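Side-chain contacts in cupin type-2 domain-containing protein (Klebsiella pneumoniae subsp. pneumoniae MGH 78578, PDB 3H8U), which is of unknown function but belongs to the cupin family and probably binds a metal ion within its double-stranded beta-helix: residues A[15-20]-A[108-113]; A[30-35]-A[40-45]; A[81-84]-A[88-91]. All blocks are in the same frame, centred on the assembly; numbering follows the deposited sequence. Where two conformers were deposited one is given.

Contact 1. Residues A[15-20]-A[108-113]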
loop_
_atom_site.group_PDB
_atom_site.type_symbol
_atom_site.label_atom_id
_atom_site.label_comp_id
_atom_site.label_asym_id
_atom_site.label_seq_id
_atom_site.Cartn_x
_atom_site.Cartn_y
_atom_site.Cartn_z
ATOM N N PHE A 15 10.288 3.674 3.962
ATOM C CA PHE A 15 9.703 4.204 5.164
ATOM C C PHE A 15 9.178 3.022 5.982
ATOM O O PHE A 15 8.383 2.207 5.505
ATOM C CB PHE A 15 8.543 5.147 4.838
ATOM C CG PHE A 15 8.901 6.248 3.895
ATOM C CD1 PHE A 15 8.935 6.029 2.532
ATOM C CD2 PHE A 15 9.205 7.513 4.360
ATOM C CE1 PHE A 15 9.281 7.076 1.616
ATOM C CE2 PHE A 15 9.560 8.570 3.446
ATOM C CZ PHE A 15 9.594 8.333 2.092
ATOM N N SER A 16 9.627 2.946 7.214
ATOM C CA SER A 16 9.192 1.878 8.089
ATOM C C SER A 16 7.889 2.266 8.772
ATOM O O SER A 16 7.798 3.259 9.468
ATOM C CB SER A 16 10.283 1.532 9.086
ATOM O OG SER A 16 11.347 0.912 8.382
ATOM N N VAL A 17 6.857 1.463 8.538
ATOM C CA VAL A 17 5.558 1.725 9.166
ATOM C C VAL A 17 5.681 1.986 10.675
ATOM O O VAL A 17 5.081 2.942 11.185
ATOM C CB VAL A 17 4.528 0.584 8.860
ATOM C CG1 VAL A 17 3.316 0.651 9.776
ATOM C CG2 VAL A 17 4.054 0.666 7.441
ATOM N N ASP A 18 6.444 1.164 11.392
ATOM C CA ASP A 18 6.608 1.351 12.830
ATOM C C ASP A 18 7.108 2.748 13.267
ATOM O O ASP A 18 6.784 3.214 14.364
ATOM C CB ASP A 18 7.435 0.213 13.473
ATOM C CG ASP A 18 8.922 0.178 13.059
ATOM O OD1 ASP A 18 9.399 0.989 12.231
ATOM O OD2 ASP A 18 9.640 -0.727 13.563
ATOM N N GLU A 19 7.896 3.395 12.410
ATOM C CA GLU A 19 8.396 4.736 12.698
ATOM C C GLU A 19 7.345 5.809 12.538
ATOM O O GLU A 19 7.518 6.862 13.110
ATOM C CB GLU A 19 9.590 5.078 11.826
ATOM C CG GLU A 19 10.775 4.267 12.213
ATOM C CD GLU A 19 12.047 4.708 11.539
ATOM O OE1 GLU A 19 11.999 5.644 10.713
ATOM O OE2 GLU A 19 13.089 4.137 11.932
ATOM N N TYR A 20 6.259 5.509 11.833
ATOM C CA TYR A 20 5.161 6.449 11.558
ATOM C C TYR A 20 3.874 6.142 12.344
ATOM O O TYR A 20 2.917 6.914 12.323
ATOM C CB TYR A 20 4.877 6.461 10.052
ATOM C CG TYR A 20 5.936 7.224 9.287
ATOM C CD1 TYR A 20 7.157 6.613 8.962
ATOM C CD2 TYR A 20 5.758 8.548 8.944
ATOM C CE1 TYR A 20 8.157 7.304 8.319
ATOM C CE2 TYR A 20 6.769 9.250 8.285
ATOM C CZ TYR A 20 7.954 8.608 7.982
ATOM O OH TYR A 20 8.930 9.259 7.302
ATOM N N ILE A 108 -3.486 -1.738 12.223
ATOM C CA ILE A 108 -2.568 -0.827 11.564
ATOM C C ILE A 108 -2.610 -1.066 10.061
ATOM O O ILE A 108 -2.474 -2.203 9.589
ATOM C CB ILE A 108 -1.115 -0.994 12.130
ATOM C CG1 ILE A 108 -1.072 -0.703 13.625
ATOM C CG2 ILE A 108 -0.130 -0.081 11.397
ATOM C CD1 ILE A 108 0.227 -1.049 14.302
ATOM N N PHE A 109 -2.775 0.015 9.311
ATOM C CA PHE A 109 -2.813 -0.073 7.861
ATOM C C PHE A 109 -2.180 1.133 7.205
ATOM O O PHE A 109 -2.010 2.179 7.818
ATOM C CB PHE A 109 -4.241 -0.297 7.326
ATOM C CG PHE A 109 -5.171 0.826 7.568
ATOM C CD1 PHE A 109 -5.816 0.953 8.797
ATOM C CD2 PHE A 109 -5.435 1.752 6.582
ATOM C CE1 PHE A 109 -6.703 1.977 9.030
ATOM C CE2 PHE A 109 -6.319 2.805 6.812
ATOM C CZ PHE A 109 -6.975 2.895 8.038
ATOM N N VAL A 110 -1.807 0.911 5.955
ATOM C CA VAL A 110 -1.235 1.920 5.110
ATOM C C VAL A 110 -2.330 2.274 4.120
ATOM O O VAL A 110 -2.797 1.424 3.362
ATOM C CB VAL A 110 -0.005 1.397 4.371
ATOM C CG1 VAL A 110 0.484 2.464 3.312
ATOM C CG2 VAL A 110 1.091 1.034 5.368
ATOM N N SER A 111 -2.690 3.550 4.123
ATOM C CA SER A 111 -3.623 4.129 3.172
ATOM C C SER A 111 -2.906 4.893 2.048
ATOM O O SER A 111 -2.077 5.776 2.331
ATOM C CB SER A 111 -4.546 5.108 3.901
ATOM O OG SER A 111 -5.211 5.958 2.989
ATOM N N VAL A 112 -3.267 4.568 0.801
ATOM C CA VAL A 112 -2.807 5.312 -0.357
ATOM C C VAL A 112 -4.036 5.924 -1.034
ATOM O O VAL A 112 -4.827 5.200 -1.630
ATOM C CB VAL A 112 -2.020 4.431 -1.345
ATOM C CG1 VAL A 112 -1.487 5.295 -2.553
ATOM C CG2 VAL A 112 -0.877 3.701 -0.623
ATOM N N VAL A 113 -4.167 7.248 -0.918
ATOM C CA VAL A 113 -5.235 7.999 -1.583
ATOM C C VAL A 113 -4.703 8.593 -2.870
ATOM O O VAL A 113 -3.638 9.223 -2.857
ATOM C CB VAL A 113 -5.766 9.109 -0.666
ATOM C CG1 VAL A 113 -6.727 10.038 -1.401
ATOM C CG2 VAL A 113 -6.473 8.467 0.544
#

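Contact 2. Residues A[30-35]-A[40-45]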
loop_
_atom_site.group_PDB
_atom_site.type_symbol
_atom_site.label_atom_id
_atom_site.label_comp_id
_atom_site.label_asym_id
_atom_site.label_seq_id
_atom_site.Cartn_x
_atom_site.Cartn_y
_atom_site.Cartn_z
ATOM N N ARG A 30 -3.757 10.999 11.813
ATOM C CA ARG A 30 -3.394 10.841 10.422
ATOM C C ARG A 30 -1.879 11.042 10.278
ATOM O O ARG A 30 -1.398 12.192 10.132
ATOM C CB ARG A 30 -4.171 11.855 9.588
ATOM C CG ARG A 30 -3.929 11.773 8.103
ATOM C CD ARG A 30 -4.752 12.809 7.385
ATOM N NE ARG A 30 -4.567 12.785 5.925
ATOM C CZ ARG A 30 -3.820 13.640 5.234
ATOM N NH1 ARG A 30 -3.169 14.619 5.844
ATOM N NH2 ARG A 30 -3.733 13.536 3.919
ATOM N N SER A 31 -1.125 9.957 10.321
ATOM C CA SER A 31 0.323 10.079 10.310
ATOM C C SER A 31 0.820 10.010 8.853
ATOM O O SER A 31 0.921 8.941 8.257
ATOM C CB SER A 31 0.994 9.016 11.213
ATOM O OG SER A 31 2.433 9.151 11.213
ATOM N N VAL A 32 1.153 11.164 8.276
ATOM C CA VAL A 32 1.545 11.217 6.873
ATOM C C VAL A 32 2.961 10.746 6.619
ATOM O O VAL A 32 3.926 11.251 7.212
ATOM C CB VAL A 32 1.395 12.650 6.319
ATOM C CG1 VAL A 32 1.853 12.719 4.871
ATOM C CG2 VAL A 32 -0.058 13.111 6.440
ATOM N N VAL A 33 3.098 9.822 5.682
ATOM C CA VAL A 33 4.408 9.319 5.296
ATOM C C VAL A 33 4.934 10.203 4.172
ATOM O O VAL A 33 6.036 10.741 4.256
ATOM C CB VAL A 33 4.328 7.867 4.832
ATOM C CG1 VAL A 33 5.695 7.382 4.255
ATOM C CG2 VAL A 33 3.857 6.998 5.986
ATOM N N LEU A 34 4.119 10.386 3.142
ATOM C CA LEU A 34 4.524 11.211 2.014
ATOM C C LEU A 34 3.307 11.689 1.233
ATOM O O LEU A 34 2.416 10.889 0.902
ATOM C CB LEU A 34 5.440 10.405 1.092
ATOM C CG LEU A 34 6.202 11.237 0.034
ATOM C CD1 LEU A 34 7.329 11.979 0.708
ATOM C CD2 LEU A 34 6.697 10.404 -1.142
ATOM N N GLU A 35 3.328 12.988 0.905
ATOM C CA GLU A 35 2.287 13.607 0.105
ATOM C C GLU A 35 2.903 14.127 -1.177
ATOM O O GLU A 35 3.885 14.832 -1.158
ATOM C CB GLU A 35 1.631 14.754 0.862
ATOM C CG GLU A 35 0.390 15.303 0.163
ATOM C CD GLU A 35 -0.500 16.129 1.079
ATOM O OE1 GLU A 35 -0.497 15.880 2.303
ATOM O OE2 GLU A 35 -1.230 17.007 0.560
ATOM N N VAL A 40 -1.256 10.431 -1.593
ATOM C CA VAL A 40 -0.930 10.703 -0.200
ATOM C C VAL A 40 -0.894 9.346 0.522
ATOM O O VAL A 40 -1.839 8.559 0.421
ATOM C CB VAL A 40 -1.956 11.672 0.426
ATOM C CG1 VAL A 40 -1.736 11.807 1.924
ATOM C CG2 VAL A 40 -1.879 13.050 -0.232
ATOM N N VAL A 41 0.205 9.070 1.210
ATOM C CA VAL A 41 0.435 7.798 1.862
ATOM C C VAL A 41 0.439 8.098 3.357
ATOM O O VAL A 41 1.219 8.984 3.824
ATOM C CB VAL A 41 1.804 7.186 1.430
ATOM C CG1 VAL A 41 2.097 5.880 2.192
ATOM C CG2 VAL A 41 1.849 6.951 -0.079
ATOM N N VAL A 42 -0.442 7.396 4.090
ATOM C CA VAL A 42 -0.698 7.627 5.518
ATOM C C VAL A 42 -0.652 6.276 6.265
ATOM O O VAL A 42 -1.081 5.251 5.743
ATOM C CB VAL A 42 -2.102 8.298 5.738
ATOM C CG1 VAL A 42 -2.471 8.400 7.212
ATOM C CG2 VAL A 42 -2.122 9.673 5.075
ATOM N N VAL A 43 -0.084 6.297 7.454
ATOM C CA VAL A 43 -0.119 5.151 8.368
ATOM C C VAL A 43 -1.171 5.461 9.438
ATOM O O VAL A 43 -1.068 6.473 10.162
ATOM C CB VAL A 43 1.260 4.888 8.994
ATOM C CG1 VAL A 43 1.132 3.948 10.192
ATOM C CG2 VAL A 43 2.198 4.310 7.946
ATOM N N TRP A 44 -2.179 4.593 9.511
ATOM C CA TRP A 44 -3.215 4.669 10.487
ATOM C C TRP A 44 -3.072 3.562 11.548
ATOM O O TRP A 44 -2.696 2.443 11.234
ATOM C CB TRP A 44 -4.574 4.514 9.818
ATOM C CG TRP A 44 -4.979 5.669 8.993
ATOM C CD1 TRP A 44 -4.906 5.756 7.636
ATOM C CD2 TRP A 44 -5.521 6.903 9.453
ATOM N NE1 TRP A 44 -5.384 6.962 7.219
ATOM C CE2 TRP A 44 -5.774 7.694 8.308
ATOM C CE3 TRP A 44 -5.830 7.415 10.703
ATOM C CZ2 TRP A 44 -6.328 8.971 8.389
ATOM C CZ3 TRP A 44 -6.378 8.703 10.792
ATOM C CH2 TRP A 44 -6.624 9.456 9.642
ATOM N N HIS A 45 -3.415 3.921 12.777
ATOM C CA HIS A 45 -3.390 3.009 13.926
ATOM C C HIS A 45 -4.676 3.211 14.722
ATOM O O HIS A 45 -5.038 4.327 15.046
ATOM C CB HIS A 45 -2.157 3.305 14.797
ATOM C CG HIS A 45 -2.106 2.536 16.091
ATOM N ND1 HIS A 45 -2.969 2.760 17.147
ATOM C CD2 HIS A 45 -1.267 1.553 16.495
ATOM C CE1 HIS A 45 -2.655 1.948 18.144
ATOM N NE2 HIS A 45 -1.658 1.175 17.754
#

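Contact 3. Residues A[81-84]-A[88-91]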
loop_
_atom_site.group_PDB
_atom_site.type_symbol
_atom_site.label_atom_id
_atom_site.label_comp_id
_atom_site.label_asym_id
_atom_site.label_seq_id
_atom_site.Cartn_x
_atom_site.Cartn_y
_atom_site.Cartn_z
ATOM N N THR A 81 -18.017 -5.368 6.527
ATOM C CA THR A 81 -17.268 -6.543 6.159
ATOM C C THR A 81 -16.028 -6.656 7.068
ATOM O O THR A 81 -15.678 -5.722 7.771
ATOM C CB THR A 81 -16.869 -6.494 4.697
ATOM O OG1 THR A 81 -16.280 -5.234 4.421
ATOM C CG2 THR A 81 -18.061 -6.692 3.805
ATOM N N HIS A 82 -15.389 -7.813 7.058
ATOM C CA HIS A 82 -14.331 -8.086 8.009
ATOM C C HIS A 82 -12.955 -8.005 7.348
ATOM O O HIS A 82 -12.709 -8.647 6.336
ATOM C CB HIS A 82 -14.525 -9.459 8.634
ATOM C CG HIS A 82 -13.468 -9.809 9.628
ATOM N ND1 HIS A 82 -13.058 -8.935 10.610
ATOM C CD2 HIS A 82 -12.717 -10.929 9.784
ATOM C CE1 HIS A 82 -12.089 -9.486 11.313
ATOM N NE2 HIS A 82 -11.873 -10.703 10.845
ATOM N N LEU A 83 -12.080 -7.222 7.948
ATOM C CA LEU A 83 -10.687 -7.001 7.486
ATOM C C LEU A 83 -9.710 -7.695 8.415
ATOM O O LEU A 83 -9.860 -7.638 9.639
ATOM C CB LEU A 83 -10.353 -5.519 7.509
ATOM C CG LEU A 83 -10.509 -4.677 6.263
ATOM C CD1 LEU A 83 -10.009 -3.273 6.567
ATOM C CD2 LEU A 83 -9.729 -5.277 5.097
ATOM N N LYS A 84 -8.697 -8.337 7.850
ATOM C CA LYS A 84 -7.591 -8.836 8.657
ATOM C C LYS A 84 -6.231 -8.497 8.053
ATOM O O LYS A 84 -6.136 -8.103 6.891
ATOM C CB LYS A 84 -7.709 -10.322 8.893
ATOM C CG LYS A 84 -7.715 -11.187 7.669
ATOM C CD LYS A 84 -7.952 -12.664 8.066
ATOM N N ILE A 88 -6.404 -6.187 1.622
ATOM C CA ILE A 88 -6.463 -4.898 0.962
ATOM C C ILE A 88 -7.938 -4.448 1.003
ATOM O O ILE A 88 -8.827 -5.233 0.700
ATOM C CB ILE A 88 -6.007 -5.031 -0.521
ATOM C CG1 ILE A 88 -4.590 -5.590 -0.575
ATOM C CG2 ILE A 88 -6.159 -3.723 -1.276
ATOM C CD1 ILE A 88 -4.164 -6.128 -1.917
ATOM N N ALA A 89 -8.205 -3.190 1.358
ATOM C CA ALA A 89 -9.562 -2.626 1.260
ATOM C C ALA A 89 -9.531 -1.451 0.286
ATOM O O ALA A 89 -8.580 -0.662 0.308
ATOM C CB ALA A 89 -10.077 -2.167 2.623
ATOM N N ILE A 90 -10.488 -1.408 -0.646
ATOM C CA ILE A 90 -10.478 -0.340 -1.642
ATOM C C ILE A 90 -11.797 0.396 -1.598
ATOM O O ILE A 90 -12.889 -0.228 -1.729
ATOM C CB ILE A 90 -10.150 -0.846 -3.074
ATOM C CG1 ILE A 90 -8.735 -1.436 -3.151
ATOM C CG2 ILE A 90 -10.331 0.321 -4.129
ATOM C CD1 ILE A 90 -8.489 -2.285 -4.427
ATOM N N ALA A 91 -11.719 1.724 -1.478
ATOM C CA ALA A 91 -12.876 2.588 -1.741
ATOM C C ALA A 91 -12.589 3.310 -3.046
ATOM O O ALA A 91 -11.594 4.062 -3.139
ATOM C CB ALA A 91 -13.085 3.588 -0.617
#

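Contact 1. Residues A[15-20]-A[108-113]
Ile108 comes first along strand 107-114, and its CG2 methyl reaches Val17 CG1 at 3.9 Å; here the turn that follows the N-terminal strand 14-16 settles on the beta sheet of the cupin double-stranded beta-helix. In Ile108 a chi1 of -60° puts CG1 beside the backbone N and thereby leaves CG2 anti to it, facing Val17, and the two side chains run past each other in opposite senses. Phe109 turns to the other side of the strand, where its ring stacks with Trp44 and Trp64. Val110 leaves the strand on the face opposite Phe109, and its CG2 supplies the second apolar touch. Farther along, Ser111 OG is hydrogen-bonded to Asp62, and Val112 packs on Val112 of the second subunit. The CA atoms of Val17 and Val110 are 7.9 Å apart, too far for backbone pairing, so side-chain methyls alone make the join. Val17, which also packs on Val43 and on Ile88 of the second subunit, sits in a tight turn, Glu19 N reaching Ser16 O and Tyr20 N reaching Val17 O, both at 2.9 Å. Its two branches divide the work: with CG1 set anti to the backbone N (chi1 165°) to meet Ile108, CG2 is left to press on Val110 CG2 at 3.6 Å.

Contact 2. Residues A[30-35]-A[40-45]
Val41 O is gripped by two successive amides, Val33 N at 2.8 Å and Leu34 N at 3.3 Å, the signature of a classic beta bulge in the hairpin formed by strands 31-35 and 40-46. Both N-H groups aim well at the oxygen (157° and 163° at hydrogen). The extra residue shifts the register by one: Val32 pairs with Val42 before the bulge, Leu34 with Val41 after it. Antiparallel pairing continues on both flanks. Val41 N bonds to Leu34 O at 2.9 Å, and the Ser31-Val43 pair is held mainly by Val43 N to Ser31 O, also 2.9 Å, since the return bond from Ser31 N to Val43 O is weak.

The bulge turns Val33 toward the partner strand, where its CG2 meets Val43 CG2 at 3.7 Å on the side that Ile88 of the second subunit packs against. Ser31 OG is hydrogen-bonded to Tyr20 O, tying the hairpin to the turn 17-20.

Arg30 and Trp44 close the other end. Arg30 CA stands over the six-membered ring of Trp44, a CH-pi contact of 3.9 Å to the centroid, and Val42 CG1 lies on the same side of the indole, displaced toward its rim. The arginine chain is fully extended and crosses Val42 at about a right angle; the guanidinium and indole planes are 60° apart. Val42 CG2 lies over one guanidinium face, 4.0 Å from Arg30 NE.

Contact 3. Residues A[81-84]-A[88-91]
Leu83 CD2 stands over one face of the Ile88-Ala89 peptide, a loose approach at 4.5 Å from Ile88 O, while Ile88 CB departs from the other face. Strands 80-84 and 87-91 follow each other in the chain yet belong to different sheets of the cupin double-stranded beta-helix, each being the outermost strand of its sheet within this chain. They face one another through side chains instead of pairing through backbone bonds, as in a beta-arch. The evidence is the separation of Leu83 CA and Ala89 CA, 7.7 Å, together with the separate neighbours of the strands: Leu83 bonds by its backbone to Ala71, Ala89 to Trp64.

Leu83 and Ala89 point their CB atoms toward each other, between the two sheets. The leucine fork comes down on the alanine methyl almost symmetrically, CD2 lying 4.0 Å and CD1 4.1 Å from Ala89 CB. Its chi1 of -95° lies off the staggered position, which suggests a modest torsional cost in seating the fork, whereas chi2 (-176°) is regular. Tyr73 touches both residues, and Val66 also packs on Leu83, so the pair belongs to a larger apolar cluster.

Strand alternation sends Ile88 and Ile90 the opposite way, toward Val110 and Leu34 of the second subunit respectively. Ile88 and Ala89 also join a strand of that subunit in an antiparallel ladder, so Ala89 serves the sheet extension with its backbone and the interior with its methyl. Behind the two leucine methyls, Leu83 CG lies 4.4 Å from Ala89 CB.

Contacts 1 and 2 adjoin, their centres 6 Å apart, and they touch through Tyr20, Ser31, Val42 and Ser111; strands 40-46 and 107-114 are neighbours in one five-stranded antiparallel sheet. Contact 3 lies about 16 Å from contact 1 and 18 Å from contact 2, centre to centre, where 87-91, an outermost strand of that sheet within this chain, faces strand 80-84 of the second sheet. In sequence, contact 2 closes before contact 3 opens, and both fall between the segments of contact 1, whose long closure brings the N-terminal turn onto a late strand. All three touch the second subunit: 15-16 and 88-89 each join intersubunit ladders, so that beta pairing runs on from one subunit to the other.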